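PDB 5DL5: membrane protein from Acinetobacter baumannii AB307-0294, which probably forms a beta-barrel channel of the OprD porin family in the outer membrane, letting small solutes, probably including antibiotics, cross it. Local coordinates for residues 54-59 with 79-84; 107-112 with 141-146; 33-38 with 420-425; 91-96 with 170-175. One frame throughout, in Å; residues are numbered along the deposited sequence.

Interactions 1 and 3 lie in the barrel wall, where strand 29-43 runs between strands 50-62 and 416-428; their centres are about 10 Å apart, and Gln55 OE1 meets Thr36 OG1 at 2.6 Å. Interactions 2 and 4 lie further in, and their centres are about 9 Å apart. Val143 O and Ser173 OG join them at 2.6 Å. Interaction 2 is tied to the wall at interaction 1, centres about 9 Å apart, through Tyr146 OH on Asp79 OD2 (2.7 Å). C8E of chain C touches interactions 1 and 2, C8E of chain B touches interactions 2, 3 and 4, and C8E of chain D packs on Phe82 of interaction 1.

Interaction 1 (54-59 with 79-84); sequences AQSAIV and DGSFKI. With C8E ((hydroxyethyloxy)tri(ethyloxy)octane), chain C; C8E ((hydroxyethyloxy)tri(ethyloxy)octane), chain D.
Ala54 stands across from Lys83 in a non-hydrogen-bonded pair, and CD1 of Ile84 reaches its carbonyl carbon C at 3.8 Å. At Gln55 the backbone bonds in both directions: Gln55 N to Phe82 O is nearly straight (170° at the hydrogen), and Phe82 N returns to Gln55 O at 2.9 Å. Over this pair Gln55 CB rests on one face of the Phe82 ring, off toward the rim, in a CH-pi contact 4.0 Å from the centroid. A chi1 of 54° puts Phe82 CG between backbone N and carbonyl carbon, swinging the ring toward segment 54-59. The Gln55 chain then bends at chi2 and its amide leaves the ring: NE2 bonds to Ser56 O from above the carbonyl plane, and OE1 bonds to Thr36. The two strands form a beta hairpin of the barrel wall, and in these extended strands successive side chains fall on alternate surfaces. Ser56 accordingly turns to the other surface, where its OG hydrogen-bonds Ser81 OG at 2.7 Å beside Met142 and Val143. Ala57 returns to the Phe82 side; its N bonds to Gly80 O at 2.8 Å, while its CB meets C17 of the chain C detergent at 3.8 Å. The same detergent brings C19 to within 3.4 Å of Phe82 CE1. Ile58 CG1 lies alongside Asp79 CB at 4.0 Å.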
# COMPACT_ATOMS: atom_id res chain seq x y z
N ALA A 54 -6.31 -18.36 -3.42
CA ALA A 54 -7.61 -17.93 -2.94
C ALA A 54 -8.45 -17.13 -3.96
O ALA A 54 -7.93 -16.71 -5.00
CB ALA A 54 -7.43 -17.16 -1.62
N GLN A 55 -9.79 -17.11 -3.73
CA GLN A 55 -10.75 -16.40 -4.54
C GLN A 55 -11.50 -15.45 -3.64
O GLN A 55 -11.94 -15.87 -2.54
CB GLN A 55 -11.74 -17.36 -5.17
CG GLN A 55 -12.86 -16.68 -5.94
CD GLN A 55 -12.40 -16.02 -7.20
OE1 GLN A 55 -11.67 -16.65 -7.97
NE2 GLN A 55 -12.73 -14.71 -7.40
N SER A 56 -11.68 -14.20 -4.07
CA SER A 56 -12.39 -13.19 -3.28
C SER A 56 -13.42 -12.57 -4.11
O SER A 56 -13.29 -12.49 -5.34
CB SER A 56 -11.42 -12.04 -2.88
OG SER A 56 -10.64 -12.65 -1.89
N ALA A 57 -14.40 -12.02 -3.41
CA ALA A 57 -15.38 -11.10 -4.03
C ALA A 57 -15.40 -9.86 -3.14
O ALA A 57 -15.73 -9.95 -1.96
CB ALA A 57 -16.77 -11.69 -4.14
N ILE A 58 -15.11 -8.70 -3.72
CA ILE A 58 -14.90 -7.49 -2.89
C ILE A 58 -15.98 -6.52 -3.31
O ILE A 58 -16.06 -6.18 -4.48
CB ILE A 58 -13.54 -6.87 -3.16
CG1 ILE A 58 -12.41 -7.92 -2.81
CG2 ILE A 58 -13.45 -5.53 -2.37
CD1 ILE A 58 -11.16 -7.78 -3.65
N VAL A 59 -16.82 -6.11 -2.38
CA VAL A 59 -17.92 -5.29 -2.71
C VAL A 59 -17.68 -3.86 -2.29
O VAL A 59 -17.18 -3.63 -1.16
CB VAL A 59 -19.18 -5.84 -2.03
CG1 VAL A 59 -20.35 -4.98 -2.41
CG2 VAL A 59 -19.47 -7.21 -2.59
N ASP A 79 -16.04 -8.05 1.90
CA ASP A 79 -15.58 -9.07 0.97
C ASP A 79 -15.92 -10.40 1.55
O ASP A 79 -16.08 -10.58 2.78
CB ASP A 79 -14.03 -8.95 0.72
CG ASP A 79 -13.23 -8.60 2.02
OD1 ASP A 79 -12.81 -9.47 2.86
OD2 ASP A 79 -12.92 -7.37 2.14
N GLY A 80 -15.98 -11.36 0.67
CA GLY A 80 -16.09 -12.78 1.13
C GLY A 80 -15.11 -13.58 0.26
O GLY A 80 -14.96 -13.28 -0.94
N SER A 81 -14.46 -14.56 0.86
CA SER A 81 -13.41 -15.26 0.18
C SER A 81 -13.36 -16.72 0.52
O SER A 81 -13.90 -17.10 1.58
CB SER A 81 -12.04 -14.63 0.51
OG SER A 81 -12.07 -13.23 0.37
N PHE A 82 -12.65 -17.53 -0.28
CA PHE A 82 -12.38 -18.92 0.17
C PHE A 82 -10.98 -19.29 -0.27
O PHE A 82 -10.51 -18.82 -1.28
CB PHE A 82 -13.48 -19.88 -0.27
CG PHE A 82 -13.76 -19.87 -1.76
CD1 PHE A 82 -14.73 -18.99 -2.31
CD2 PHE A 82 -13.07 -20.72 -2.60
CE1 PHE A 82 -15.00 -19.02 -3.71
CE2 PHE A 82 -13.31 -20.71 -3.96
CZ PHE A 82 -14.31 -19.89 -4.52
N LYS A 83 -10.33 -20.17 0.44
CA LYS A 83 -9.04 -20.63 -0.03
C LYS A 83 -9.28 -21.63 -1.21
O LYS A 83 -10.40 -22.23 -1.31
CB LYS A 83 -8.27 -21.31 1.10
CG LYS A 83 -8.83 -22.65 1.54
CD LYS A 83 -8.07 -23.25 2.71
CE LYS A 83 -8.58 -24.63 2.84
NZ LYS A 83 -7.81 -25.21 3.93
N ILE A 84 -8.23 -21.78 -2.07
CA ILE A 84 -8.21 -22.78 -3.11
C ILE A 84 -7.10 -23.76 -2.78
O ILE A 84 -5.96 -23.42 -2.87
CB ILE A 84 -8.04 -22.14 -4.48
CG1 ILE A 84 -9.31 -21.28 -4.75
CG2 ILE A 84 -7.90 -23.22 -5.58
CD1 ILE A 84 -9.14 -20.29 -5.90
C8 C8E C . -17.67 -16.13 5.92
O9 C8E C . -17.92 -16.87 4.73
C10 C8E C . -17.42 -16.34 3.49
C11 C8E C . -18.05 -17.02 2.28
O12 C8E C . -17.72 -16.35 1.06
C13 C8E C . -18.86 -16.01 0.24
C14 C8E C . -18.47 -15.47 -1.15
O15 C8E C . -17.47 -16.31 -1.68
C16 C8E C . -16.56 -15.73 -2.63
C17 C8E C . -17.29 -15.41 -3.90
O18 C8E C . -16.35 -15.43 -4.98
C19 C8E C . -16.45 -16.65 -5.72
C20 C8E C . -17.00 -16.43 -7.08
O21 C8E C . -16.70 -17.64 -7.77
C1 C8E D . -18.74 -20.32 1.18
C2 C8E D . -17.50 -20.80 0.46
C3 C8E D . -17.53 -21.03 -1.08
C4 C8E D . -18.28 -19.98 -1.85
C5 C8E D . -18.58 -20.20 -3.32
C6 C8E D . -19.80 -19.34 -3.67
C7 C8E D . -19.61 -18.67 -5.00

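Interaction 2 (107-112 with 141-146); sequences WARGGG and RMVPEY. With C8E ((hydroxyethyloxy)tri(ethyloxy)octane), chain C; C8E ((hydroxyethyloxy)tri(ethyloxy)octane), chain B.
A single backbone carbonyl, Pro144 O, takes two N-H groups from the guanidinium of the buried Arg109. The NH2 bond is the shorter, 2.8 Å to Pro144 O, with the donor tilted 19° from the carbonyl plane; the NH1 bond to Pro144 O is weak at 3.1 Å. The same oxygen lies 3.8 Å above the plane of the Tyr146 ring, over its centre. Guanidinium and phenol ring are close to parallel, their planes 18° apart, with Arg109 NH1 3.3 Å from Tyr146 CE2, neither over the ring face nor at its edge. Val143 supplies an apolar neighbour, its CG2 3.4 Å from Arg109 NH1. The bend of the arginine chain at chi3 (62°) turns the group toward this corner. Segment 141-146 belongs to the connection between strands 135-136 and 146-148 and reaches strand 106-118 from inside the barrel, consistent with the inward-folded loop that narrows the channel in porins of this family. Further polar partners fix the arginine, since NH1 forms a salt bridge with Asp79 and NE bonds to Gln175 O. Tyr146 OH bonds to the same Asp79 carboxylate. Next to the arginine, Gly110 CA approaches Tyr146 CE2 at 3.7 Å, on a backbone whose angles would crowd a CB against the preceding carbonyl. On the other surface of the strand, Ala108 CB touches C8 of the chain C detergent at 3.3 Å.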
# COMPACT_ATOMS: atom_id res chain seq x y z
N TRP A 107 -13.87 -16.88 4.61
CA TRP A 107 -14.01 -15.80 5.53
C TRP A 107 -14.70 -14.62 4.87
O TRP A 107 -14.68 -14.43 3.66
CB TRP A 107 -12.59 -15.31 6.04
CG TRP A 107 -11.56 -14.92 4.96
CD1 TRP A 107 -11.16 -13.67 4.63
CD2 TRP A 107 -10.81 -15.83 4.06
NE1 TRP A 107 -10.20 -13.72 3.56
CE2 TRP A 107 -10.01 -15.04 3.21
CE3 TRP A 107 -10.74 -17.21 3.94
CZ2 TRP A 107 -9.16 -15.62 2.25
CZ3 TRP A 107 -9.92 -17.77 3.00
CH2 TRP A 107 -9.14 -16.98 2.18
N ALA A 108 -15.16 -13.75 5.74
CA ALA A 108 -15.93 -12.59 5.40
C ALA A 108 -15.54 -11.44 6.34
O ALA A 108 -15.33 -11.64 7.55
CB ALA A 108 -17.43 -12.91 5.49
N ARG A 109 -15.51 -10.25 5.76
CA ARG A 109 -15.05 -9.03 6.46
C ARG A 109 -15.77 -7.80 5.86
O ARG A 109 -16.21 -7.85 4.72
CB ARG A 109 -13.57 -8.81 6.30
CG ARG A 109 -12.62 -9.96 6.66
CD ARG A 109 -11.30 -9.87 5.96
NE ARG A 109 -10.48 -8.70 6.21
CZ ARG A 109 -10.37 -7.66 5.43
NH1 ARG A 109 -11.00 -7.60 4.27
NH2 ARG A 109 -9.60 -6.63 5.82
N GLY A 110 -15.97 -6.74 6.67
CA GLY A 110 -16.23 -5.38 6.20
C GLY A 110 -17.24 -4.70 7.14
O GLY A 110 -17.34 -5.08 8.28
N GLY A 111 -18.02 -3.75 6.65
CA GLY A 111 -18.90 -2.97 7.47
C GLY A 111 -19.43 -1.82 6.66
O GLY A 111 -19.34 -1.78 5.43
N GLY A 112 -20.01 -0.89 7.32
CA GLY A 112 -20.75 0.24 6.68
C GLY A 112 -20.21 1.54 7.24
O GLY A 112 -19.36 1.61 8.23
N ARG A 141 -3.05 -7.69 -1.90
CA ARG A 141 -3.26 -9.14 -1.55
C ARG A 141 -4.64 -9.55 -1.99
O ARG A 141 -5.05 -9.14 -3.11
CB ARG A 141 -2.93 -9.50 -0.06
CG ARG A 141 -1.49 -9.19 0.31
CD ARG A 141 -0.45 -10.03 -0.41
NE ARG A 141 0.88 -9.73 0.12
CZ ARG A 141 1.64 -8.71 -0.26
NH1 ARG A 141 1.22 -7.87 -1.21
NH2 ARG A 141 2.82 -8.49 0.33
N MET A 142 -5.39 -10.31 -1.20
CA MET A 142 -6.72 -10.76 -1.72
C MET A 142 -7.83 -9.73 -1.57
O MET A 142 -8.69 -9.56 -2.48
CB MET A 142 -7.15 -12.04 -1.10
CG MET A 142 -6.32 -13.24 -1.43
SD MET A 142 -6.18 -13.68 -3.17
CE MET A 142 -7.92 -13.72 -3.66
N VAL A 143 -7.81 -9.08 -0.44
CA VAL A 143 -8.88 -8.19 -0.03
C VAL A 143 -8.27 -6.92 0.65
O VAL A 143 -7.22 -6.98 1.22
CB VAL A 143 -9.89 -8.88 0.93
CG1 VAL A 143 -10.63 -9.98 0.19
CG2 VAL A 143 -9.22 -9.52 2.15
N PRO A 144 -9.06 -5.84 0.70
CA PRO A 144 -8.51 -4.57 1.28
C PRO A 144 -8.50 -4.55 2.74
O PRO A 144 -9.27 -5.20 3.44
CB PRO A 144 -9.38 -3.46 0.64
CG PRO A 144 -10.58 -4.18 0.01
CD PRO A 144 -10.34 -5.66 -0.01
N GLU A 145 -7.53 -3.85 3.24
CA GLU A 145 -7.45 -3.51 4.63
C GLU A 145 -8.48 -2.42 4.96
O GLU A 145 -8.68 -1.50 4.14
CB GLU A 145 -6.01 -3.04 4.92
CG GLU A 145 -5.77 -2.52 6.34
CD GLU A 145 -4.34 -2.04 6.56
OE1 GLU A 145 -3.58 -1.95 5.56
OE2 GLU A 145 -3.99 -1.94 7.78
N TYR A 146 -9.18 -2.58 6.10
CA TYR A 146 -10.23 -1.62 6.51
C TYR A 146 -9.88 -0.87 7.71
O TYR A 146 -9.42 -1.43 8.70
CB TYR A 146 -11.65 -2.29 6.75
CG TYR A 146 -12.21 -3.01 5.51
CD1 TYR A 146 -12.41 -2.34 4.35
CD2 TYR A 146 -12.48 -4.39 5.48
CE1 TYR A 146 -12.90 -2.94 3.22
CE2 TYR A 146 -13.02 -5.03 4.34
CZ TYR A 146 -13.18 -4.30 3.20
OH TYR A 146 -13.70 -4.76 2.00
C8 C8E C . -17.67 -16.13 5.92
O9 C8E C . -17.92 -16.87 4.73
C10 C8E C . -17.42 -16.34 3.49
C11 C8E C . -18.05 -17.02 2.28
O12 C8E C . -17.72 -16.35 1.06
C13 C8E C . -18.86 -16.01 0.24
C14 C8E C . -18.47 -15.47 -1.15
O15 C8E C . -17.47 -16.31 -1.68
C16 C8E C . -16.56 -15.73 -2.63
C17 C8E C . -17.29 -15.41 -3.90
O18 C8E C . -16.35 -15.43 -4.98
C19 C8E C . -16.45 -16.65 -5.72
C20 C8E C . -17.00 -16.43 -7.08
O21 C8E C . -16.70 -17.64 -7.77
C6 C8E B . 1.69 -14.22 9.52
C7 C8E B . 1.91 -14.76 8.07
C8 C8E B . 3.34 -15.24 7.73
O9 C8E B . 3.77 -14.99 6.35
C10 C8E B . 4.95 -14.19 6.40
C11 C8E B . 4.57 -12.70 6.51
O12 C8E B . 5.63 -11.86 6.09
C13 C8E B . 6.04 -11.96 4.72
C14 C8E B . 5.35 -10.92 3.88
O15 C8E B . 6.22 -10.15 3.06
C16 C8E B . 7.32 -9.45 3.67
C17 C8E B . 7.47 -8.19 2.83
O18 C8E B . 7.00 -8.54 1.49
C19 C8E B . 6.30 -7.49 0.81
C20 C8E B . 6.01 -7.95 -0.61
O21 C8E B . 5.55 -6.96 -1.57

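Interaction 3 (33-38 with 420-425). With C8E ((hydroxyethyloxy)tri(ethyloxy)octane), chain B.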
# COMPACT_ATOMS: atom_id res chain seq x y z
N LEU A 33 -15.54 -6.68 -7.26
CA LEU A 33 -14.35 -7.10 -7.92
C LEU A 33 -14.18 -8.51 -7.53
O LEU A 33 -14.03 -8.80 -6.33
CB LEU A 33 -13.16 -6.27 -7.35
CG LEU A 33 -11.77 -6.82 -7.79
CD1 LEU A 33 -11.79 -6.92 -9.31
CD2 LEU A 33 -10.63 -5.90 -7.30
N PHE A 34 -14.19 -9.42 -8.50
CA PHE A 34 -13.77 -10.81 -8.22
C PHE A 34 -12.28 -11.02 -8.44
O PHE A 34 -11.79 -10.80 -9.48
CB PHE A 34 -14.54 -11.73 -9.12
CG PHE A 34 -16.00 -11.67 -8.90
CD1 PHE A 34 -16.55 -12.41 -7.88
CD2 PHE A 34 -16.81 -10.90 -9.69
CE1 PHE A 34 -17.92 -12.44 -7.68
CE2 PHE A 34 -18.21 -10.95 -9.53
CZ PHE A 34 -18.77 -11.70 -8.50
N ARG A 35 -11.57 -11.46 -7.43
CA ARG A 35 -10.13 -11.54 -7.55
C ARG A 35 -9.69 -12.93 -7.22
O ARG A 35 -10.09 -13.47 -6.14
CB ARG A 35 -9.48 -10.60 -6.55
CG ARG A 35 -8.00 -10.82 -6.46
CD ARG A 35 -7.40 -9.69 -5.65
NE ARG A 35 -7.18 -8.52 -6.43
CZ ARG A 35 -7.05 -7.31 -5.92
NH1 ARG A 35 -7.11 -7.12 -4.57
NH2 ARG A 35 -6.81 -6.29 -6.78
N THR A 36 -9.00 -13.55 -8.15
CA THR A 36 -8.36 -14.83 -7.88
C THR A 36 -6.86 -14.53 -7.70
O THR A 36 -6.21 -13.94 -8.59
CB THR A 36 -8.54 -15.79 -9.08
OG1 THR A 36 -9.86 -15.70 -9.61
CG2 THR A 36 -8.22 -17.22 -8.73
N GLY A 37 -6.30 -15.02 -6.61
CA GLY A 37 -4.83 -14.86 -6.40
C GLY A 37 -4.03 -16.09 -6.03
O GLY A 37 -4.52 -17.07 -5.49
N TYR A 38 -2.75 -15.98 -6.31
CA TYR A 38 -1.74 -16.99 -6.18
C TYR A 38 -0.48 -16.25 -5.79
O TYR A 38 -0.08 -15.33 -6.54
CB TYR A 38 -1.53 -17.53 -7.56
CG TYR A 38 -0.49 -18.61 -7.70
CD1 TYR A 38 0.86 -18.31 -7.88
CD2 TYR A 38 -0.86 -19.95 -7.75
CE1 TYR A 38 1.81 -19.31 -8.03
CE2 TYR A 38 0.09 -20.96 -7.89
CZ TYR A 38 1.43 -20.61 -8.03
OH TYR A 38 2.34 -21.62 -8.16
N ARG A 420 3.70 -14.11 -8.26
CA ARG A 420 2.33 -13.64 -7.94
C ARG A 420 1.54 -13.57 -9.19
O ARG A 420 1.99 -13.05 -10.20
CB ARG A 420 2.19 -12.27 -7.30
CG ARG A 420 3.10 -11.99 -6.17
CD ARG A 420 2.78 -10.61 -5.55
NE ARG A 420 3.81 -10.37 -4.59
CZ ARG A 420 4.01 -9.19 -3.95
NH1 ARG A 420 3.16 -8.14 -4.04
NH2 ARG A 420 5.08 -9.09 -3.19
N ILE A 421 0.33 -14.13 -9.11
CA ILE A 421 -0.57 -14.04 -10.21
C ILE A 421 -1.95 -13.60 -9.66
O ILE A 421 -2.45 -14.28 -8.66
CB ILE A 421 -0.69 -15.39 -10.90
CG1 ILE A 421 0.70 -15.89 -11.31
CG2 ILE A 421 -1.65 -15.31 -12.07
CD1 ILE A 421 0.72 -17.29 -11.80
N PHE A 422 -2.61 -12.65 -10.38
CA PHE A 422 -3.88 -12.11 -9.97
C PHE A 422 -4.73 -11.92 -11.18
O PHE A 422 -4.32 -11.24 -12.09
CB PHE A 422 -3.69 -10.75 -9.24
CG PHE A 422 -3.16 -10.90 -7.84
CD1 PHE A 422 -4.04 -11.29 -6.77
CD2 PHE A 422 -1.83 -10.63 -7.55
CE1 PHE A 422 -3.56 -11.43 -5.46
CE2 PHE A 422 -1.36 -10.80 -6.21
CZ PHE A 422 -2.24 -11.25 -5.18
N LEU A 423 -5.88 -12.55 -11.17
CA LEU A 423 -6.96 -12.30 -12.08
C LEU A 423 -8.06 -11.45 -11.38
O LEU A 423 -8.65 -11.91 -10.40
CB LEU A 423 -7.59 -13.65 -12.51
CG LEU A 423 -8.85 -13.61 -13.35
CD1 LEU A 423 -8.48 -12.89 -14.62
CD2 LEU A 423 -9.45 -14.99 -13.66
N ASP A 424 -8.34 -10.27 -11.92
CA ASP A 424 -9.30 -9.27 -11.37
C ASP A 424 -10.36 -9.10 -12.39
O ASP A 424 -10.08 -8.71 -13.53
CB ASP A 424 -8.59 -7.92 -11.17
CG ASP A 424 -7.72 -7.88 -9.92
OD1 ASP A 424 -7.72 -8.89 -9.17
OD2 ASP A 424 -6.97 -6.87 -9.68
N ILE A 425 -11.59 -9.43 -12.02
CA ILE A 425 -12.76 -9.26 -12.87
C ILE A 425 -13.77 -8.26 -12.19
O ILE A 425 -14.57 -8.65 -11.26
CB ILE A 425 -13.42 -10.57 -13.12
CG1 ILE A 425 -12.42 -11.54 -13.79
CG2 ILE A 425 -14.62 -10.37 -14.05
CD1 ILE A 425 -12.90 -12.93 -13.94
C6 C8E B . 1.69 -14.22 9.52
C7 C8E B . 1.91 -14.76 8.07
C8 C8E B . 3.34 -15.24 7.73
O9 C8E B . 3.77 -14.99 6.35
C10 C8E B . 4.95 -14.19 6.40
C11 C8E B . 4.57 -12.70 6.51
O12 C8E B . 5.63 -11.86 6.09
C13 C8E B . 6.04 -11.96 4.72
C14 C8E B . 5.35 -10.92 3.88
O15 C8E B . 6.22 -10.15 3.06
C16 C8E B . 7.32 -9.45 3.67
C17 C8E B . 7.47 -8.19 2.83
O18 C8E B . 7.00 -8.54 1.49
C19 C8E B . 6.30 -7.49 0.81
C20 C8E B . 6.01 -7.95 -0.61
O21 C8E B . 5.55 -6.96 -1.57
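Arg35 and Asp424 lie side by side and point the same way, joined by a two-pronged salt bridge. Arg35 NE meets Asp424 OD1 on its syn side at 2.8 Å, and NH2 reaches OD2 of the same carboxylate at 3.0 Å. The oxygens stay near the guanidinium plane, yet the two flat groups are twisted 41° apart, so OD2 is met from above the carboxylate plane. A bend at chi3 (-83°) brings the arginine side-on, and Leu33 CD2 lies over one guanidinium face. Asp424 OD2 also has a salt bridge to Arg396. Next along, the Phe422 ring stands 70° from the guanidinium plane and crosses the arginine obliquely; its CD1 packs on Gly37 CA at 3.7 Å. On the opposite surface Tyr38 lies alongside Ile421, CD1 to CD1 at 4.1 Å. Arg420 runs extended to the chain B detergent, where its NH2 bonds to O21 at 2.7 Å. Between these surfaces hydrogen-bonded and non-hydrogen-bonded pairs alternate along the backbones, for example Thr36 N on Leu423 O at 2.8 Å. This antiparallel pairing of the N-terminal strand 29-43 with the C-terminal strand 416-428 is the seam that closes a porin beta-barrel.

Interaction 4 (91-96 with 170-175); sequences GNQMIP and DQMSDQ. With C8E ((hydroxyethyloxy)tri(ethyloxy)octane), chain B.
Pro96 and Asp174 make the tight end of this contact: Pro96 CA comes to Asp174 O at 3.3 Å in a CA-H...O contact (132° at the hydrogen), and Pro96 CB touches the same oxygen at 3.5 Å. Asp174 then lies along Gln93, with its CB 3.8 Å from Gln93 C. Its CG sits between backbone N and carbonyl carbon (chi1 66°), holding the carboxylate beside the glutamine, and the amide and carboxylate planes stand 81° apart. Close to this, the Met172 chain, bent at chi2 and chi3, lies across Gln93 and lays its CE methyl against Gln93 CG at 3.6 Å. Each segment contains a turn, type I' from Gly91 to Met94 and type I from Met172 to Gln175.

The polar side is looser, and no direct hydrogen bond joins the segments. One water accepts from Gln93 N at 2.8 Å and makes a long donation to Asp174 OD2. A second accepts from Gln93 NE2 at 3.1 Å and donates to that carboxylate oxygen over a short distance. The chain B detergent borders the same region: Asn92 N bonds to its O9 at 3.0 Å, and its C11 lies 3.2 Å from Gln93 NE2. Beyond the pair, Ser173 OG bonds to Val143 O and Asn92 O accepts from Arg141, linking the two turns to loop 141-146. The chemistry thus divides into apolar and CH...O contacts at the tight end and a water-bridged carboxylate at the other, where chiefly the second water probably helps to stabilise the charge of Asp174.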
# COMPACT_ATOMS: atom_id res chain seq x y z
N GLY A 91 0.65 -17.58 3.73
CA GLY A 91 1.38 -16.53 4.39
C GLY A 91 1.28 -15.29 3.57
O GLY A 91 0.48 -15.22 2.63
N ASN A 92 2.08 -14.30 3.96
CA ASN A 92 2.22 -13.10 3.19
C ASN A 92 0.94 -12.35 3.15
O ASN A 92 0.61 -11.77 2.19
CB ASN A 92 2.78 -13.39 1.79
CG ASN A 92 3.99 -14.27 1.85
OD1 ASN A 92 5.09 -13.96 2.51
ND2 ASN A 92 3.84 -15.40 1.30
N GLN A 93 0.18 -12.42 4.24
CA GLN A 93 -1.06 -11.72 4.38
C GLN A 93 -2.13 -12.00 3.33
O GLN A 93 -2.98 -11.15 3.11
CB GLN A 93 -0.77 -10.18 4.52
CG GLN A 93 0.04 -9.88 5.72
CD GLN A 93 1.52 -10.28 5.67
OE1 GLN A 93 2.30 -10.07 4.67
NE2 GLN A 93 1.91 -10.94 6.75
N MET A 94 -2.14 -13.22 2.79
CA MET A 94 -3.10 -13.68 1.77
C MET A 94 -4.36 -14.33 2.36
O MET A 94 -5.48 -14.06 1.87
CB MET A 94 -2.42 -14.70 0.88
CG MET A 94 -1.39 -14.12 -0.07
SD MET A 94 -2.12 -13.18 -1.47
CE MET A 94 -2.70 -14.48 -2.56
N ILE A 95 -4.20 -15.08 3.45
CA ILE A 95 -5.26 -15.93 3.99
C ILE A 95 -5.21 -15.91 5.51
O ILE A 95 -4.16 -16.22 6.06
CB ILE A 95 -5.14 -17.41 3.45
CG1 ILE A 95 -5.29 -17.40 1.92
CG2 ILE A 95 -6.22 -18.25 4.03
CD1 ILE A 95 -4.91 -18.79 1.33
N PRO A 96 -6.34 -15.66 6.18
CA PRO A 96 -6.35 -15.81 7.64
C PRO A 96 -5.95 -17.22 8.08
O PRO A 96 -6.35 -18.18 7.40
CB PRO A 96 -7.80 -15.57 8.02
CG PRO A 96 -8.39 -14.79 6.87
CD PRO A 96 -7.65 -15.20 5.63
N ASP A 170 -8.31 -1.09 13.00
CA ASP A 170 -7.59 -1.43 11.75
C ASP A 170 -7.75 -2.91 11.54
O ASP A 170 -7.46 -3.66 12.41
CB ASP A 170 -6.13 -1.03 11.93
CG ASP A 170 -5.21 -1.52 10.76
OD1 ASP A 170 -5.70 -1.81 9.68
OD2 ASP A 170 -4.02 -1.66 10.99
N GLN A 171 -8.34 -3.29 10.42
CA GLN A 171 -8.59 -4.72 10.13
C GLN A 171 -7.81 -5.12 8.84
O GLN A 171 -8.22 -4.79 7.73
CB GLN A 171 -10.11 -4.98 9.90
CG GLN A 171 -10.37 -6.52 9.71
CD GLN A 171 -11.87 -6.95 9.60
OE1 GLN A 171 -12.71 -6.19 9.33
NE2 GLN A 171 -12.12 -8.16 9.75
N MET A 172 -6.68 -5.80 9.03
CA MET A 172 -5.82 -6.14 7.91
C MET A 172 -6.44 -7.29 7.10
O MET A 172 -7.39 -7.98 7.55
CB MET A 172 -4.41 -6.55 8.39
CG MET A 172 -3.35 -5.60 7.88
SD MET A 172 -3.23 -5.61 6.08
CE MET A 172 -2.41 -7.21 5.83
N SER A 173 -5.93 -7.41 5.89
CA SER A 173 -6.53 -8.32 4.90
C SER A 173 -6.67 -9.78 5.31
O SER A 173 -7.58 -10.45 4.89
CB SER A 173 -5.62 -8.25 3.64
OG SER A 173 -5.58 -6.88 3.23
N ASP A 174 -5.77 -10.25 6.17
CA ASP A 174 -5.73 -11.62 6.62
C ASP A 174 -6.21 -11.82 8.05
O ASP A 174 -5.77 -12.80 8.75
CB ASP A 174 -4.28 -12.15 6.49
CG ASP A 174 -3.28 -11.44 7.44
OD1 ASP A 174 -3.53 -10.31 7.92
OD2 ASP A 174 -2.24 -12.07 7.75
N GLN A 175 -7.03 -10.88 8.52
CA GLN A 175 -7.55 -10.93 9.83
C GLN A 175 -9.10 -10.95 9.77
O GLN A 175 -9.70 -10.18 9.01
CB GLN A 175 -7.08 -9.69 10.67
CG GLN A 175 -5.56 -9.47 10.67
CD GLN A 175 -4.86 -10.52 11.50
OE1 GLN A 175 -5.38 -10.94 12.49
NE2 GLN A 175 -3.70 -10.99 11.04
C6 C8E B . 1.69 -14.22 9.52
C7 C8E B . 1.91 -14.76 8.07
C8 C8E B . 3.34 -15.24 7.73
O9 C8E B . 3.77 -14.99 6.35
C10 C8E B . 4.95 -14.19 6.40
C11 C8E B . 4.57 -12.70 6.51
O12 C8E B . 5.63 -11.86 6.09
C13 C8E B . 6.04 -11.96 4.72
C14 C8E B . 5.35 -10.92 3.88
O15 C8E B . 6.22 -10.15 3.06
C16 C8E B . 7.32 -9.45 3.67
C17 C8E B . 7.47 -8.19 2.83
O18 C8E B . 7.00 -8.54 1.49
C19 C8E B . 6.30 -7.49 0.81
C20 C8E B . 6.01 -7.95 -0.61
O21 C8E B . 5.55 -6.96 -1.57
O HOH W 1 -0.14 -14.17 6.39
O HOH W 2 -0.13 -11.45 9.00